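Local coordinates for protein putative prolyl-tRNA synthetase (Leishmania major, PDB 5XIL) that probably joins L-proline to tRNA(Pro) at the expense of ATP, using a class II catalytic core followed by an anticodon-binding domain and a zinc-binding C-terminal domain, at residues 161-166 with 260-265; 192-197 with 214-219; 291-296 with 352-357. All blocks are in the same frame, centred on the assembly; numbering follows the deposited sequence. Where two conformers were deposited one is given.

Contact 1: residues 161-166 with 260-265; sequences GHCAWA and NSWGLS
The CA of Gly161 packs over one face of the Trp262 indole, 3.4 Å from the centroid of the six-membered ring and 4° off its normal, a CH-pi contact. Two antiparallel strands run here, with Gly161-Trp262 and Cys163-Asn260 as hydrogen-bonded pairs and His162-Ser261 as the non-hydrogen-bonded pair between them. The outer pairs each close with two backbone bonds; Gly161 N to Trp262 O and Asn260 N to Cys163 O are both 2.9 Å.

Packing is tightest on the face carrying Cys163, Asn260 and Trp262. The indole reaches across the neighbouring strand because Trp262 CG sits between its backbone N and carbonyl carbon at chi1 33°, well away from a staggered value, which suggests some torsional strain. Cys163 SG then meets the ring edge near its plane, 3.8 Å from Trp262 CZ2, while Cys163 CB comes within 3.2 Å of Asn260 OD1. That same oxygen receives a weak bond from Trp262 NE1. The His162-Ser261 face is sparser across the strands, with His162 ND1 3.6 Å from Ser261 CB; the imidazole bonds instead to Tyr116 and Glu160.

Looser still is the end at Trp165, partly exposed, whose ring edge faces Asn260 ND2 with ring and amide planes 59° apart. The topology is consistent with the class II core, in which a motif 2 strand lies beside the motif 3 strand, here running on through Ser265 toward helix 267-276. Trp165 NE1 and Asn260 ND2, 3.8 Å apart, both donate to Glu174 OE1. One carboxylate oxygen taking two N-H groups implies an acceptor that would probably be stabilised in its charged form and that fixes the rotation of both side chains.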
loop_
_atom_site.group_PDB
_atom_site.type_symbol
_atom_site.label_atom_id
_atom_site.label_comp_id
_atom_site.label_asym_id
_atom_site.label_seq_id
_atom_site.Cartn_x
_atom_site.Cartn_y
_atom_site.Cartn_z
ATOM N N GLY A 161 12.399 -7.003 3.137
ATOM C CA GLY A 161 12.735 -6.516 4.437
ATOM C C GLY A 161 14.201 -6.854 4.669
ATOM O O GLY A 161 14.703 -7.903 4.222
ATOM N N HIS A 162 14.854 -5.974 5.426
ATOM C CA HIS A 162 16.298 -6.138 5.805
ATOM C C HIS A 162 16.436 -5.647 7.225
ATOM O O HIS A 162 16.122 -4.464 7.545
ATOM C CB HIS A 162 17.253 -5.378 4.897
ATOM C CG HIS A 162 17.139 -5.710 3.446
ATOM N ND1 HIS A 162 18.092 -6.457 2.782
ATOM C CD2 HIS A 162 16.199 -5.398 2.522
ATOM C CE1 HIS A 162 17.742 -6.588 1.503
ATOM N NE2 HIS A 162 16.580 -5.981 1.333
ATOM N N CYS A 163 16.872 -6.530 8.107
ATOM C CA CYS A 163 17.026 -6.194 9.508
ATOM C C CYS A 163 18.451 -6.512 10.001
ATOM O O CYS A 163 19.123 -7.395 9.503
ATOM C CB CYS A 163 15.979 -6.965 10.338
ATOM S SG CYS A 163 14.248 -6.570 9.766
ATOM N N ALA A 164 18.850 -5.793 11.055
ATOM C CA ALA A 164 20.146 -5.953 11.711
ATOM C C ALA A 164 19.880 -5.851 13.190
ATOM O O ALA A 164 19.250 -4.869 13.648
ATOM C CB ALA A 164 21.063 -4.822 11.292
ATOM N N TRP A 165 20.351 -6.829 13.935
ATOM C CA TRP A 165 20.114 -6.933 15.357
ATOM C C TRP A 165 21.485 -7.014 16.096
ATOM O O TRP A 165 22.436 -7.490 15.539
ATOM C CB TRP A 165 19.359 -8.217 15.679
ATOM C CG TRP A 165 17.994 -8.309 15.107
ATOM C CD1 TRP A 165 17.640 -8.689 13.841
ATOM C CD2 TRP A 165 16.785 -7.995 15.798
ATOM N NE1 TRP A 165 16.251 -8.625 13.720
ATOM C CE2 TRP A 165 15.712 -8.212 14.901
ATOM C CE3 TRP A 165 16.501 -7.587 17.105
ATOM C CZ2 TRP A 165 14.356 -8.043 15.289
ATOM C CZ3 TRP A 165 15.171 -7.354 17.466
ATOM C CH2 TRP A 165 14.119 -7.572 16.551
ATOM N N ALA A 166 21.482 -6.692 17.375
ATOM C CA ALA A 166 22.646 -6.874 18.271
ATOM C C ALA A 166 23.027 -8.333 18.542
ATOM O O ALA A 166 24.221 -8.648 18.512
ATOM C CB ALA A 166 22.431 -6.094 19.600
ATOM N N ASN A 260 19.292 -10.174 8.671
ATOM C CA ASN A 260 18.422 -11.027 7.892
ATOM C C ASN A 260 17.801 -10.232 6.762
ATOM O O ASN A 260 17.875 -8.995 6.711
ATOM C CB ASN A 260 17.361 -11.689 8.774
ATOM C CG ASN A 260 16.349 -10.688 9.398
ATOM O OD1 ASN A 260 15.866 -9.765 8.758
ATOM N ND2 ASN A 260 16.029 -10.908 10.654
ATOM N N SER A 261 17.263 -10.972 5.802
ATOM C CA SER A 261 16.529 -10.399 4.727
ATOM C C SER A 261 15.457 -11.388 4.284
ATOM O O SER A 261 15.557 -12.559 4.522
ATOM C CB SER A 261 17.390 -9.908 3.562
ATOM O OG SER A 261 17.904 -10.975 2.868
ATOM N N TRP A 262 14.431 -10.863 3.646
ATOM C CA TRP A 262 13.258 -11.661 3.397
ATOM C C TRP A 262 12.433 -11.000 2.354
ATOM O O TRP A 262 12.370 -9.789 2.351
ATOM C CB TRP A 262 12.502 -11.893 4.718
ATOM C CG TRP A 262 12.567 -10.768 5.750
ATOM C CD1 TRP A 262 13.548 -10.584 6.707
ATOM C CD2 TRP A 262 11.652 -9.701 5.952
ATOM N NE1 TRP A 262 13.321 -9.475 7.426
ATOM C CE2 TRP A 262 12.148 -8.932 7.042
ATOM C CE3 TRP A 262 10.404 -9.365 5.406
ATOM C CZ2 TRP A 262 11.474 -7.831 7.558
ATOM C CZ3 TRP A 262 9.758 -8.259 5.897
ATOM C CH2 TRP A 262 10.293 -7.508 6.976
ATOM N N GLY A 263 11.863 -11.763 1.414
ATOM C CA GLY A 263 11.032 -11.213 0.397
ATOM C C GLY A 263 9.883 -12.151 -0.018
ATOM O O GLY A 263 10.010 -13.363 0.045
ATOM N N LEU A 264 8.814 -11.537 -0.507
ATOM C CA LEU A 264 7.642 -12.242 -1.069
ATOM C C LEU A 264 7.139 -11.377 -2.227
ATOM O O LEU A 264 7.051 -10.136 -2.078
ATOM C CB LEU A 264 6.569 -12.400 0.003
ATOM C CG LEU A 264 5.264 -13.086 -0.406
ATOM C CD1 LEU A 264 4.728 -13.912 0.730
ATOM C CD2 LEU A 264 4.217 -12.033 -0.795
ATOM N N SER A 265 6.825 -11.995 -3.361
ATOM C CA SER A 265 6.517 -11.277 -4.592
ATOM C C SER A 265 5.153 -11.704 -5.196
ATOM O O SER A 265 4.521 -12.575 -4.669
ATOM C CB SER A 265 7.587 -11.553 -5.613
ATOM O OG SER A 265 7.459 -12.835 -6.218
#

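Contact 2: residues 192-197 with 214-219; sequences VPVVRG and VETFIE. With MG (magnesium ion), chain F.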
loop_
_atom_site.group_PDB
_atom_site.type_symbol
_atom_site.label_atom_id
_atom_site.label_comp_id
_atom_site.label_asym_id
_atom_site.label_seq_id
_atom_site.Cartn_x
_atom_site.Cartn_y
_atom_site.Cartn_z
ATOM N N VAL A 192 -3.683 -21.715 -0.011
ATOM C CA VAL A 192 -2.637 -22.569 -0.600
ATOM C C VAL A 192 -1.837 -23.192 0.535
ATOM O O VAL A 192 -1.325 -22.481 1.354
ATOM C CB VAL A 192 -1.670 -21.698 -1.471
ATOM C CG1 VAL A 192 -0.443 -22.526 -1.875
ATOM C CG2 VAL A 192 -2.401 -21.145 -2.694
ATOM N N PRO A 193 -1.634 -24.518 0.520
ATOM C CA PRO A 193 -0.853 -25.105 1.549
ATOM C C PRO A 193 0.644 -25.006 1.214
ATOM O O PRO A 193 1.013 -24.973 0.050
ATOM C CB PRO A 193 -1.294 -26.556 1.536
ATOM C CG PRO A 193 -1.610 -26.834 0.098
ATOM C CD PRO A 193 -2.244 -25.520 -0.364
ATOM N N VAL A 194 1.448 -25.058 2.256
ATOM C CA VAL A 194 2.869 -24.883 2.086
ATOM C C VAL A 194 3.602 -25.911 2.925
ATOM O O VAL A 194 3.043 -26.403 3.953
ATOM C CB VAL A 194 3.344 -23.458 2.472
ATOM C CG1 VAL A 194 2.649 -22.428 1.666
ATOM C CG2 VAL A 194 3.201 -23.176 3.959
ATOM N N VAL A 195 4.865 -26.135 2.577
ATOM C CA VAL A 195 5.830 -26.831 3.461
ATOM C C VAL A 195 6.862 -25.856 4.025
ATOM O O VAL A 195 7.668 -25.336 3.279
ATOM C CB VAL A 195 6.544 -28.023 2.721
ATOM C CG1 VAL A 195 7.589 -28.674 3.620
ATOM C CG2 VAL A 195 5.487 -29.057 2.369
ATOM N N ARG A 196 6.799 -25.555 5.315
ATOM C CA ARG A 196 7.830 -24.714 5.960
ATOM C C ARG A 196 9.048 -25.556 6.133
ATOM O O ARG A 196 8.967 -26.662 6.673
ATOM C CB ARG A 196 7.330 -24.283 7.346
ATOM C CG ARG A 196 6.085 -23.412 7.356
ATOM C CD ARG A 196 5.383 -23.582 8.702
ATOM N NE ARG A 196 4.242 -22.691 8.920
ATOM C CZ ARG A 196 3.033 -22.856 8.450
ATOM N NH1 ARG A 196 2.767 -23.858 7.672
ATOM N NH2 ARG A 196 2.066 -22.015 8.844
ATOM N N GLY A 197 10.214 -25.019 5.763
ATOM C CA GLY A 197 11.464 -25.779 5.970
ATOM C C GLY A 197 12.697 -24.915 5.749
ATOM O O GLY A 197 12.607 -23.691 5.613
ATOM N N VAL A 214 8.967 -21.463 2.278
ATOM C CA VAL A 214 7.682 -22.070 2.226
ATOM C C VAL A 214 7.553 -22.630 0.803
ATOM O O VAL A 214 7.630 -21.892 -0.160
ATOM C CB VAL A 214 6.491 -21.132 2.591
ATOM C CG1 VAL A 214 6.467 -20.933 4.080
ATOM C CG2 VAL A 214 6.630 -19.806 1.925
ATOM N N GLU A 215 7.500 -23.936 0.694
ATOM C CA GLU A 215 7.544 -24.583 -0.604
ATOM C C GLU A 215 6.109 -25.000 -0.953
ATOM O O GLU A 215 5.370 -25.506 -0.060
ATOM C CB GLU A 215 8.432 -25.782 -0.517
ATOM C CG GLU A 215 9.880 -25.381 -0.234
ATOM C CD GLU A 215 10.529 -24.764 -1.446
ATOM O OE1 GLU A 215 10.174 -25.115 -2.614
ATOM O OE2 GLU A 215 11.349 -23.878 -1.251
ATOM N N THR A 216 5.732 -24.793 -2.205
ATOM C CA THR A 216 4.391 -25.080 -2.694
ATOM C C THR A 216 4.471 -26.166 -3.772
ATOM O O THR A 216 5.583 -26.468 -4.305
ATOM C CB THR A 216 3.720 -23.817 -3.253
ATOM O OG1 THR A 216 4.377 -23.427 -4.439
ATOM C CG2 THR A 216 3.803 -22.649 -2.252
ATOM N N PHE A 217 3.320 -26.744 -4.138
ATOM C CA PHE A 217 3.282 -27.864 -5.059
ATOM C C PHE A 217 2.316 -27.583 -6.175
ATOM O O PHE A 217 1.127 -27.198 -5.908
ATOM C CB PHE A 217 2.912 -29.135 -4.314
ATOM C CG PHE A 217 2.614 -30.295 -5.219
ATOM C CD1 PHE A 217 3.608 -30.846 -5.977
ATOM C CD2 PHE A 217 1.324 -30.823 -5.348
ATOM C CE1 PHE A 217 3.359 -31.923 -6.804
ATOM C CE2 PHE A 217 1.082 -31.914 -6.148
ATOM C CZ PHE A 217 2.124 -32.449 -6.888
ATOM N N ILE A 218 2.808 -27.757 -7.384
ATOM C CA ILE A 218 2.016 -27.584 -8.622
ATOM C C ILE A 218 1.655 -28.928 -9.195
ATOM O O ILE A 218 2.408 -29.576 -10.001
ATOM C CB ILE A 218 2.736 -26.702 -9.633
ATOM C CG1 ILE A 218 3.339 -25.472 -9.026
ATOM C CG2 ILE A 218 1.828 -26.311 -10.821
ATOM C CD1 ILE A 218 2.406 -24.527 -8.372
ATOM N N GLU A 219 0.451 -29.371 -8.838
ATOM C CA GLU A 219 0.011 -30.715 -9.126
ATOM C C GLU A 219 -0.040 -31.042 -10.600
ATOM O O GLU A 219 0.227 -32.171 -10.979
ATOM C CB GLU A 219 -1.388 -30.952 -8.503
ATOM C CG GLU A 219 -1.697 -32.460 -8.339
ATOM C CD GLU A 219 -2.591 -33.028 -9.411
ATOM O OE1 GLU A 219 -3.499 -32.258 -9.808
ATOM O OE2 GLU A 219 -2.440 -34.262 -9.764
HETATM MG MG MG F . -1.209 -36.100 -9.596
HETATM O O HOH W 1 1.236 -26.022 -2.268
HETATM O O HOH W 2 0.427 -34.607 -9.735
HETATM O O HOH W 3 0.000 -37.936 -9.588
HETATM O O HOH W 4 -2.710 -37.440 -9.440
HETATM O O HOH W 5 -1.268 -35.944 -11.487
#
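In Val194 (chi1 -58°) and Val214 (chi1 -75°) alike, CG1 is turned opposite the carbonyl carbon, and each CG2 takes the place between N and C. The backbones bring the branch points together, Val194 CB to Val214 CB 3.9 Å, and these torsions then set the methyl contacts: Val194 CG2 lies 4.0 Å from Val214 CG1, and on the same flank Val194 CG1 touches Thr216 CG2 at 4.1 Å. The aliphatic part of Arg196 passes Val214 CG1, and its guanidinium goes on to Glu180 and Glu187 of helix 168-189.

These are the two arms of a beta hairpin, strands 195-198 and 210-218, in the class II catalytic core. Val195 and Glu215 form a hydrogen-bonded antiparallel pair: Val195 N reaches Glu215 O at 2.8 Å, and the return bond is similar. The next such pair would be Pro193-Phe217, but there water 1 intervenes, donating to Pro193 O at 2.6 Å and accepting from Phe217 N at 2.9 Å, evidence that the arms part at this end.

Just past the strand, Glu219 bends at chi2 (-101°), and its OE2 binds magnesium at 2.2 Å. Waters 2 to 5 and His413 NE2 complete six ligands, with water 3 opposite OE2 and water 2 opposite water 4.

Contact 3: residues 291-296 with 352-357; sequences TQVIII and VPLRVE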
loop_
_atom_site.group_PDB
_atom_site.type_symbol
_atom_site.label_atom_id
_atom_site.label_comp_id
_atom_site.label_asym_id
_atom_site.label_seq_id
_atom_site.Cartn_x
_atom_site.Cartn_y
_atom_site.Cartn_z
ATOM N N THR A 291 -14.528 -9.286 -6.505
ATOM C CA THR A 291 -15.953 -9.593 -6.358
ATOM C C THR A 291 -16.081 -10.980 -5.759
ATOM O O THR A 291 -15.574 -11.925 -6.309
ATOM C CB THR A 291 -16.696 -9.484 -7.674
ATOM O OG1 THR A 291 -16.597 -8.135 -8.087
ATOM C CG2 THR A 291 -18.193 -9.893 -7.553
ATOM N N GLN A 292 -16.820 -11.086 -4.655
ATOM C CA GLN A 292 -16.998 -12.362 -3.959
ATOM C C GLN A 292 -18.316 -13.037 -4.403
ATOM O O GLN A 292 -18.421 -14.266 -4.463
ATOM C CB GLN A 292 -17.034 -12.080 -2.487
ATOM C CG GLN A 292 -15.665 -11.737 -1.881
ATOM C CD GLN A 292 -15.757 -11.382 -0.420
ATOM O OE1 GLN A 292 -16.622 -10.612 -0.002
ATOM N NE2 GLN A 292 -14.909 -11.988 0.388
ATOM N N VAL A 293 -19.286 -12.204 -4.722
ATOM C CA VAL A 293 -20.617 -12.692 -5.147
ATOM C C VAL A 293 -21.086 -11.913 -6.331
ATOM O O VAL A 293 -21.129 -10.687 -6.314
ATOM C CB VAL A 293 -21.662 -12.551 -4.023
ATOM C CG1 VAL A 293 -23.027 -13.049 -4.509
ATOM C CG2 VAL A 293 -21.205 -13.128 -2.704
ATOM N N ILE A 294 -21.456 -12.604 -7.396
ATOM C CA ILE A 294 -22.041 -11.966 -8.527
ATOM C C ILE A 294 -23.542 -12.320 -8.556
ATOM O O ILE A 294 -23.902 -13.444 -8.467
ATOM C CB ILE A 294 -21.377 -12.340 -9.843
ATOM C CG1 ILE A 294 -21.854 -11.462 -11.019
ATOM C CG2 ILE A 294 -21.552 -13.795 -10.203
ATOM C CD1 ILE A 294 -21.348 -10.066 -10.959
ATOM N N ILE A 295 -24.356 -11.329 -8.797
ATOM C CA ILE A 295 -25.856 -11.491 -8.857
ATOM C C ILE A 295 -26.322 -11.341 -10.331
ATOM O O ILE A 295 -26.108 -10.313 -10.952
ATOM C CB ILE A 295 -26.525 -10.431 -7.962
ATOM C CG1 ILE A 295 -26.006 -10.496 -6.534
ATOM C CG2 ILE A 295 -28.067 -10.520 -8.032
ATOM C CD1 ILE A 295 -26.266 -9.228 -5.753
ATOM N N ILE A 296 -26.949 -12.378 -10.880
ATOM C CA ILE A 296 -27.358 -12.366 -12.242
ATOM C C ILE A 296 -28.860 -12.683 -12.294
ATOM O O ILE A 296 -29.255 -13.722 -11.780
ATOM C CB ILE A 296 -26.614 -13.439 -13.012
ATOM C CG1 ILE A 296 -25.088 -13.231 -12.852
ATOM C CG2 ILE A 296 -27.068 -13.464 -14.459
ATOM C CD1 ILE A 296 -24.231 -14.317 -13.453
ATOM N N VAL A 352 -15.384 -16.167 -9.679
ATOM C CA VAL A 352 -16.133 -15.535 -8.612
ATOM C C VAL A 352 -16.599 -16.619 -7.679
ATOM O O VAL A 352 -17.095 -17.576 -8.161
ATOM C CB VAL A 352 -17.394 -14.817 -9.067
ATOM C CG1 VAL A 352 -17.964 -14.075 -7.853
ATOM C CG2 VAL A 352 -17.062 -13.865 -10.160
ATOM N N PRO A 353 -16.319 -16.521 -6.387
ATOM C CA PRO A 353 -16.643 -17.618 -5.487
ATOM C C PRO A 353 -18.143 -18.086 -5.491
ATOM O O PRO A 353 -18.412 -19.296 -5.408
ATOM C CB PRO A 353 -16.276 -17.031 -4.147
ATOM C CG PRO A 353 -15.096 -16.176 -4.387
ATOM C CD PRO A 353 -15.348 -15.612 -5.755
ATOM N N LEU A 354 -19.072 -17.125 -5.548
ATOM C CA LEU A 354 -20.508 -17.456 -5.441
ATOM C C LEU A 354 -21.258 -16.740 -6.512
ATOM O O LEU A 354 -20.983 -15.545 -6.825
ATOM C CB LEU A 354 -21.059 -17.032 -4.097
ATOM C CG LEU A 354 -20.552 -17.702 -2.829
ATOM C CD1 LEU A 354 -21.113 -17.091 -1.580
ATOM C CD2 LEU A 354 -20.751 -19.196 -2.917
ATOM N N ARG A 355 -22.207 -17.428 -7.131
ATOM C CA ARG A 355 -23.082 -16.811 -8.048
ATOM C C ARG A 355 -24.538 -16.948 -7.505
ATOM O O ARG A 355 -24.917 -18.029 -7.101
ATOM C CB ARG A 355 -23.043 -17.482 -9.378
ATOM C CG ARG A 355 -24.185 -17.008 -10.303
ATOM C CD ARG A 355 -24.142 -17.656 -11.668
ATOM N NE ARG A 355 -24.514 -19.064 -11.703
ATOM C CZ ARG A 355 -23.752 -20.029 -12.199
ATOM N NH1 ARG A 355 -22.499 -19.782 -12.610
ATOM N NH2 ARG A 355 -24.214 -21.281 -12.226
ATOM N N VAL A 356 -25.263 -15.844 -7.495
ATOM C CA VAL A 356 -26.675 -15.794 -7.081
ATOM C C VAL A 356 -27.461 -15.604 -8.359
ATOM O O VAL A 356 -27.229 -14.662 -9.076
ATOM C CB VAL A 356 -27.003 -14.640 -6.096
ATOM C CG1 VAL A 356 -28.547 -14.541 -5.940
ATOM C CG2 VAL A 356 -26.377 -14.802 -4.759
ATOM N N GLU A 357 -28.362 -16.531 -8.632
ATOM C CA GLU A 357 -29.235 -16.502 -9.773
ATOM C C GLU A 357 -30.608 -16.092 -9.222
ATOM O O GLU A 357 -31.131 -16.785 -8.344
ATOM C CB GLU A 357 -29.297 -17.902 -10.392
ATOM C CG GLU A 357 -27.941 -18.538 -10.659
ATOM C CD GLU A 357 -27.958 -20.019 -11.040
ATOM O OE1 GLU A 357 -29.070 -20.573 -11.282
ATOM O OE2 GLU A 357 -26.862 -20.643 -11.112
#
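Ile294 and Ile296 present CG2 and CD1 to the shaft of Arg355, across two parallel strands of the anticodon-binding domain. Strand 293-297 is flanked by 330-332 and 354-358 in a five-stranded mixed sheet of order 2-1-3-4-5, and it connects to 330-332 through helix 306-325 as a beta-alpha-beta unit. The short strand axes run 20° apart. Bonds alternate along the pair, from Gln292 O to Leu354 N through to Val356 O and Ile296 N; the one from Val356 N to Ile294 O is 2.9 Å and nearly straight at 175°.

Traced outward, Arg355 begins with CB, 4.1 Å from Ile294 CG2. CG, placed opposite the backbone N, is 4.1 Å from Ile296 CD1, and CD closes to 3.8 Å from that same methyl. At chi3 (72°) the chain bends and turns back to its own strand. NE and NH2 both grip Glu357 OE2, each at 2.9 Å, a side-on salt bridge in which two nitrogens share one oxygen that lies in the guanidinium plane. Phe344 of helix 340-350 adds a cation-pi contact to Arg355, and Glu357 OE1 pairs with Arg378, so the carboxylate lies between two arginines and would probably stay ionised.

The opposite face of the sheet is purely apolar across the strands. Val293 spreads its methyls, CG1 to Val356 CG2 at 3.8 Å and CG2 to Leu354 CD1, while Ile295 CG1 meets Val356 CB; helix 387-412 touches Val293 and Leu354 there. Where the strands begin, Pro353 CB and CD lie against Gln292 O. Beside it, the buried Thr291 O has no polar partner in the model and faces Pro353 CD at 3.7 Å.

From the N terminus, the chain first lays down 161-166, runs through helix 168-189 and reaches 192-197. Contact 2 closes the short hairpin loop with 214-219, wholly nested inside the longer loop that contact 1 closes at 260-265. Both belong to the catalytic core; their centres are 21 Å apart and they do not touch, yet helix 168-189 meets side chains of each. Contact 3 opens only afterwards, in series, and closes the anticodon-binding domain's loop from 291-296 to 352-357. It lies across the chain's centre from contact 1, centres about 40 Å apart. Helix 387-412 then touches both contact 3 and contact 2.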